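Local coordinates for protein AxyAgu115A (PDB 6NPS) that probably acts as a family GH115 alpha-glucuronidase, hydrolysing the bonds that join glucuronic acid side groups to xylan, at residues A[168-173]-A[444-449]; A[210-215]-A[239-244]. The protein carries 3 engineered substitutions. One frame throughout, in Å; residues are numbered along the deposited sequence.

Contact 1 of 2, residues A[168-173]-A[444-449]; sequences VKYRGF and RDLWIV
Trp-447 sets its indole with CG anti to the carbonyl carbon (chi1 -78°), and Val-168 has CG2 placed the same way, which brings methyl and ring together. This is the seam between the first and last strands of a TIM barrel: 170-173 and 446-449 run parallel, their axes 6° apart. CG2 of Val-168 is 3.9 Å from the centroid of the five-membered ring of Trp-447, only 14° off its normal, a CH-pi contact over one face. With the indole cut back to an alanine here, Val-168 CG2 would probably lose the surface it lies on, and a gap would open toward helix 458-469, which packs on the indole from outside the barrel. Backbone bonds alternate in direction along the seam, as parallel pairing requires: Tyr-170 N donates to Asp-445 O, and Tyr-170 O accepts from Trp-447 N at 2.8 Å; Gly-172 repeats the pattern with Trp-447 O and Val-449 N. On the opposite face, toward the barrel interior, Tyr-170 CB meets Leu-446 CG at 3.8 Å. Arg-171, on the Trp-447 side, uses NH2 for Glu-95 and the carbonyl of Lys-209, while its NH1 donates to Val-168 O at 2.9 Å, the oxygen lying in the guanidinium plane.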
# COMPACT_ATOMS: atom_id res chain seq x y z
N VAL A 168 -32.13 9.46 39.83
CA VAL A 168 -31.60 8.11 39.79
C VAL A 168 -31.08 7.74 41.18
O VAL A 168 -30.32 8.50 41.80
CB VAL A 168 -30.51 7.94 38.70
CG1 VAL A 168 -29.90 6.49 38.77
CG2 VAL A 168 -31.07 8.27 37.27
N LYS A 169 -31.46 6.57 41.67
CA LYS A 169 -31.21 6.25 43.09
C LYS A 169 -29.72 6.09 43.41
O LYS A 169 -29.25 6.60 44.45
CB LYS A 169 -31.96 4.99 43.49
CG LYS A 169 -31.93 4.81 45.03
CD LYS A 169 -32.79 3.61 45.47
CE LYS A 169 -32.88 3.53 46.99
NZ LYS A 169 -33.61 2.29 47.46
N TYR A 170 -28.96 5.38 42.56
CA TYR A 170 -27.52 5.19 42.75
C TYR A 170 -26.76 5.73 41.53
O TYR A 170 -27.07 5.36 40.39
CB TYR A 170 -27.20 3.71 42.92
CG TYR A 170 -27.95 3.08 44.08
CD1 TYR A 170 -27.68 3.46 45.40
CD2 TYR A 170 -28.95 2.12 43.87
CE1 TYR A 170 -28.32 2.87 46.45
CE2 TYR A 170 -29.62 1.53 44.95
CZ TYR A 170 -29.29 1.92 46.23
OH TYR A 170 -29.92 1.38 47.34
N ARG A 171 -25.76 6.59 41.77
CA ARG A 171 -25.19 7.43 40.71
C ARG A 171 -23.69 7.52 40.94
O ARG A 171 -23.27 7.97 42.01
CB ARG A 171 -25.78 8.87 40.71
CG ARG A 171 -27.31 9.04 40.75
CD ARG A 171 -27.74 10.51 41.09
NE ARG A 171 -27.16 10.99 42.35
CZ ARG A 171 -27.55 10.60 43.56
NH1 ARG A 171 -28.57 9.73 43.69
NH2 ARG A 171 -26.96 11.11 44.64
N GLY A 172 -22.88 7.08 39.99
CA GLY A 172 -21.45 7.22 40.21
C GLY A 172 -20.60 6.76 39.05
O GLY A 172 -21.03 6.72 37.90
N PHE A 173 -19.36 6.37 39.39
CA PHE A 173 -18.40 5.98 38.39
C PHE A 173 -17.47 4.88 38.90
O PHE A 173 -17.43 4.52 40.09
CB PHE A 173 -17.61 7.22 37.90
CG PHE A 173 -16.81 7.94 39.01
CD1 PHE A 173 -15.55 7.47 39.43
CD2 PHE A 173 -17.31 9.11 39.59
CE1 PHE A 173 -14.81 8.14 40.41
CE2 PHE A 173 -16.57 9.81 40.58
CZ PHE A 173 -15.31 9.32 40.99
N ARG A 444 -33.70 3.31 35.91
CA ARG A 444 -33.73 4.48 36.77
C ARG A 444 -33.16 4.25 38.16
O ARG A 444 -33.12 5.19 38.94
CB ARG A 444 -35.17 4.99 36.92
CG ARG A 444 -35.72 5.52 35.62
CD ARG A 444 -37.17 5.88 35.72
NE ARG A 444 -37.70 6.14 34.40
CZ ARG A 444 -38.93 6.57 34.16
NH1 ARG A 444 -39.77 6.80 35.18
NH2 ARG A 444 -39.34 6.74 32.91
N ASP A 445 -32.72 3.04 38.49
CA ASP A 445 -32.27 2.79 39.85
C ASP A 445 -30.77 2.96 40.03
O ASP A 445 -30.32 3.39 41.09
CB ASP A 445 -32.70 1.40 40.29
CG ASP A 445 -34.17 1.38 40.72
OD1 ASP A 445 -35.06 1.54 39.85
OD2 ASP A 445 -34.42 1.23 41.94
N LEU A 446 -29.98 2.65 39.01
CA LEU A 446 -28.54 2.75 39.19
C LEU A 446 -27.91 3.15 37.87
O LEU A 446 -28.23 2.57 36.84
CB LEU A 446 -27.98 1.39 39.68
CG LEU A 446 -26.49 1.32 39.99
CD1 LEU A 446 -26.21 0.23 41.06
CD2 LEU A 446 -25.73 0.97 38.74
N TRP A 447 -27.00 4.13 37.90
CA TRP A 447 -26.26 4.54 36.72
C TRP A 447 -24.80 4.63 37.11
O TRP A 447 -24.45 5.39 38.02
CB TRP A 447 -26.67 5.94 36.18
CG TRP A 447 -27.92 6.08 35.39
CD1 TRP A 447 -28.95 5.17 35.25
CD2 TRP A 447 -28.31 7.25 34.64
NE1 TRP A 447 -29.93 5.71 34.45
CE2 TRP A 447 -29.57 6.98 34.07
CE3 TRP A 447 -27.71 8.50 34.41
CZ2 TRP A 447 -30.24 7.91 33.28
CZ3 TRP A 447 -28.39 9.43 33.60
CH2 TRP A 447 -29.65 9.12 33.07
N ILE A 448 -23.93 3.92 36.40
CA ILE A 448 -22.51 4.06 36.69
C ILE A 448 -21.74 4.14 35.37
O ILE A 448 -22.10 3.47 34.39
CB ILE A 448 -22.04 2.89 37.59
CG1 ILE A 448 -20.55 3.04 37.95
CG2 ILE A 448 -22.38 1.52 36.92
CD1 ILE A 448 -20.12 2.25 39.22
N VAL A 449 -20.70 4.97 35.31
CA VAL A 449 -19.93 5.11 34.08
C VAL A 449 -18.48 4.74 34.33
O VAL A 449 -17.89 5.12 35.34
CB VAL A 449 -20.08 6.53 33.45
CG1 VAL A 449 -19.76 7.66 34.50
CG2 VAL A 449 -19.15 6.69 32.22

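Contact 2 of 2, residues A[210-215]-A[239-244]; sequences GNYLWP and GVIMGA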
# COMPACT_ATOMS: atom_id res chain seq x y z
N GLY A 210 -22.82 12.56 43.24
CA GLY A 210 -22.86 11.12 43.12
C GLY A 210 -22.89 10.47 44.51
O GLY A 210 -22.70 11.12 45.56
N ASN A 211 -23.18 9.16 44.53
CA ASN A 211 -23.20 8.45 45.81
C ASN A 211 -22.65 7.03 45.72
O ASN A 211 -22.69 6.32 46.73
CB ASN A 211 -24.64 8.42 46.43
CG ASN A 211 -25.67 7.67 45.54
OD1 ASN A 211 -25.31 7.10 44.52
ND2 ASN A 211 -26.95 7.67 45.95
N TYR A 212 -22.11 6.59 44.58
CA TYR A 212 -21.80 5.19 44.36
C TYR A 212 -20.48 5.08 43.61
O TYR A 212 -20.25 5.84 42.68
CB TYR A 212 -22.94 4.53 43.56
CG TYR A 212 -22.83 3.03 43.23
CD1 TYR A 212 -22.89 2.60 41.91
CD2 TYR A 212 -22.78 2.05 44.24
CE1 TYR A 212 -22.84 1.27 41.58
CE2 TYR A 212 -22.71 0.69 43.91
CZ TYR A 212 -22.78 0.31 42.59
OH TYR A 212 -22.72 -1.01 42.23
N LEU A 213 -19.62 4.14 44.01
CA LEU A 213 -18.28 4.02 43.42
C LEU A 213 -17.90 2.55 43.21
O LEU A 213 -18.12 1.73 44.11
CB LEU A 213 -17.25 4.69 44.35
CG LEU A 213 -15.77 4.61 43.97
CD1 LEU A 213 -15.48 5.49 42.77
CD2 LEU A 213 -14.92 5.03 45.16
N TRP A 214 -17.34 2.23 42.04
CA TRP A 214 -16.52 1.04 41.87
C TRP A 214 -15.06 1.47 41.92
O TRP A 214 -14.62 2.28 41.08
CB TRP A 214 -16.79 0.31 40.56
CG TRP A 214 -18.16 -0.31 40.35
CD1 TRP A 214 -19.21 -0.35 41.24
CD2 TRP A 214 -18.61 -0.96 39.16
NE1 TRP A 214 -20.29 -0.97 40.64
CE2 TRP A 214 -19.95 -1.35 39.37
CE3 TRP A 214 -18.01 -1.21 37.90
CZ2 TRP A 214 -20.71 -1.99 38.39
CZ3 TRP A 214 -18.77 -1.83 36.92
CH2 TRP A 214 -20.11 -2.21 37.16
N PRO A 215 -14.28 0.96 42.86
CA PRO A 215 -12.89 1.40 43.00
C PRO A 215 -11.97 0.70 42.03
O PRO A 215 -12.34 -0.22 41.29
CB PRO A 215 -12.55 1.00 44.43
CG PRO A 215 -13.34 -0.26 44.63
CD PRO A 215 -14.64 -0.07 43.85
N GLY A 239 -20.49 8.17 53.58
CA GLY A 239 -21.69 7.73 52.89
C GLY A 239 -21.51 7.54 51.40
O GLY A 239 -22.49 7.59 50.66
N VAL A 240 -20.28 7.32 50.93
CA VAL A 240 -20.05 6.82 49.58
C VAL A 240 -20.38 5.33 49.59
O VAL A 240 -19.72 4.55 50.28
CB VAL A 240 -18.61 7.08 49.13
CG1 VAL A 240 -18.31 6.38 47.78
CG2 VAL A 240 -18.35 8.58 49.06
N ILE A 241 -21.40 4.93 48.84
CA ILE A 241 -21.85 3.54 48.78
C ILE A 241 -20.87 2.79 47.88
O ILE A 241 -20.67 3.15 46.72
CB ILE A 241 -23.28 3.45 48.22
CG1 ILE A 241 -24.25 4.38 48.98
CG2 ILE A 241 -23.79 2.06 48.23
CD1 ILE A 241 -25.54 4.66 48.19
N MET A 242 -20.27 1.73 48.40
CA MET A 242 -19.28 1.02 47.59
C MET A 242 -19.98 -0.04 46.75
O MET A 242 -20.97 -0.64 47.17
CB MET A 242 -18.20 0.39 48.48
CG MET A 242 -17.28 1.42 49.18
SD MET A 242 -16.60 2.66 48.00
CE MET A 242 -15.71 1.55 46.87
N GLY A 243 -19.47 -0.25 45.53
CA GLY A 243 -19.93 -1.41 44.78
C GLY A 243 -18.77 -2.13 44.12
O GLY A 243 -17.59 -1.82 44.36
N ALA A 244 -19.10 -3.04 43.23
CA ALA A 244 -18.07 -3.85 42.60
C ALA A 244 -18.53 -4.22 41.21
O ALA A 244 -19.73 -4.31 40.92
CB ALA A 244 -17.78 -5.13 43.44
O HOH W 1 -22.24 -3.38 43.50
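Tyr-212 crosses Ile-241 at about a right angle, its CG anti to the backbone N (chi1 -179°), and its ring end meets Gly-243 in tight packing. Tyr-212 CE2 comes to 3.6 Å from Gly-243 CA; a CB on Gly-243 would collide with the phenol oxygen and crowd Trp-214 CD1, so the fit depends on the missing side chain. Trp-214 NE1 donates to Tyr-212 OH at 2.9 Å in the plane of the indole, which ties the two rings together, while Ala-244 O sits over one indole face, offset toward its rim. On the other face of the strand pair, Met-242 bends at chi2 and chi3 to bring CE to 3.6 Å from Pro-215 CD, beside Leu-213. The same phenol oxygen has a looser link, still buried: a water 2.7 Å from Tyr-212 OH accepts from Ala-244 N at a longish 3.2 Å. Before that, parallel pairing rests on Ile-241 N to Asn-211 O, Leu-213 N to Ile-241 O and Gly-243 N to Leu-213 O. The pair belongs to a beta-alpha-beta unit whose helix 230-238 ends in a Schellman motif at Gly-239; helix 195-207 covers Leu-213 and Val-240, and Tyr-212 touches Leu-446 and Ile-448 of strand 446-450.

After an N-terminal part that includes a four-strand mixed sheet, the chain enters strand 170-174, passes through helices 181-190 and 195-207, and reaches strand 212-214. Helix 230-238 then returns it to strand 241-242, where contact 2 closes a short loop with 23 residues between its segments. Four more strands follow before 444-449 comes back beside 168-173, so contact 1, with 270 residues between its segments, encloses contact 2 entirely: the two nest and do not cross. Together they span four adjacent barrel strands, in the order 241-242, 212-214, 170-174, 446-450. Their junction includes Arg-171 O to Asn-211 N at 2.8 Å, a probable hydrogen bond, and Ile-448 CD1 packs 3.4 Å from Trp-214 CD1.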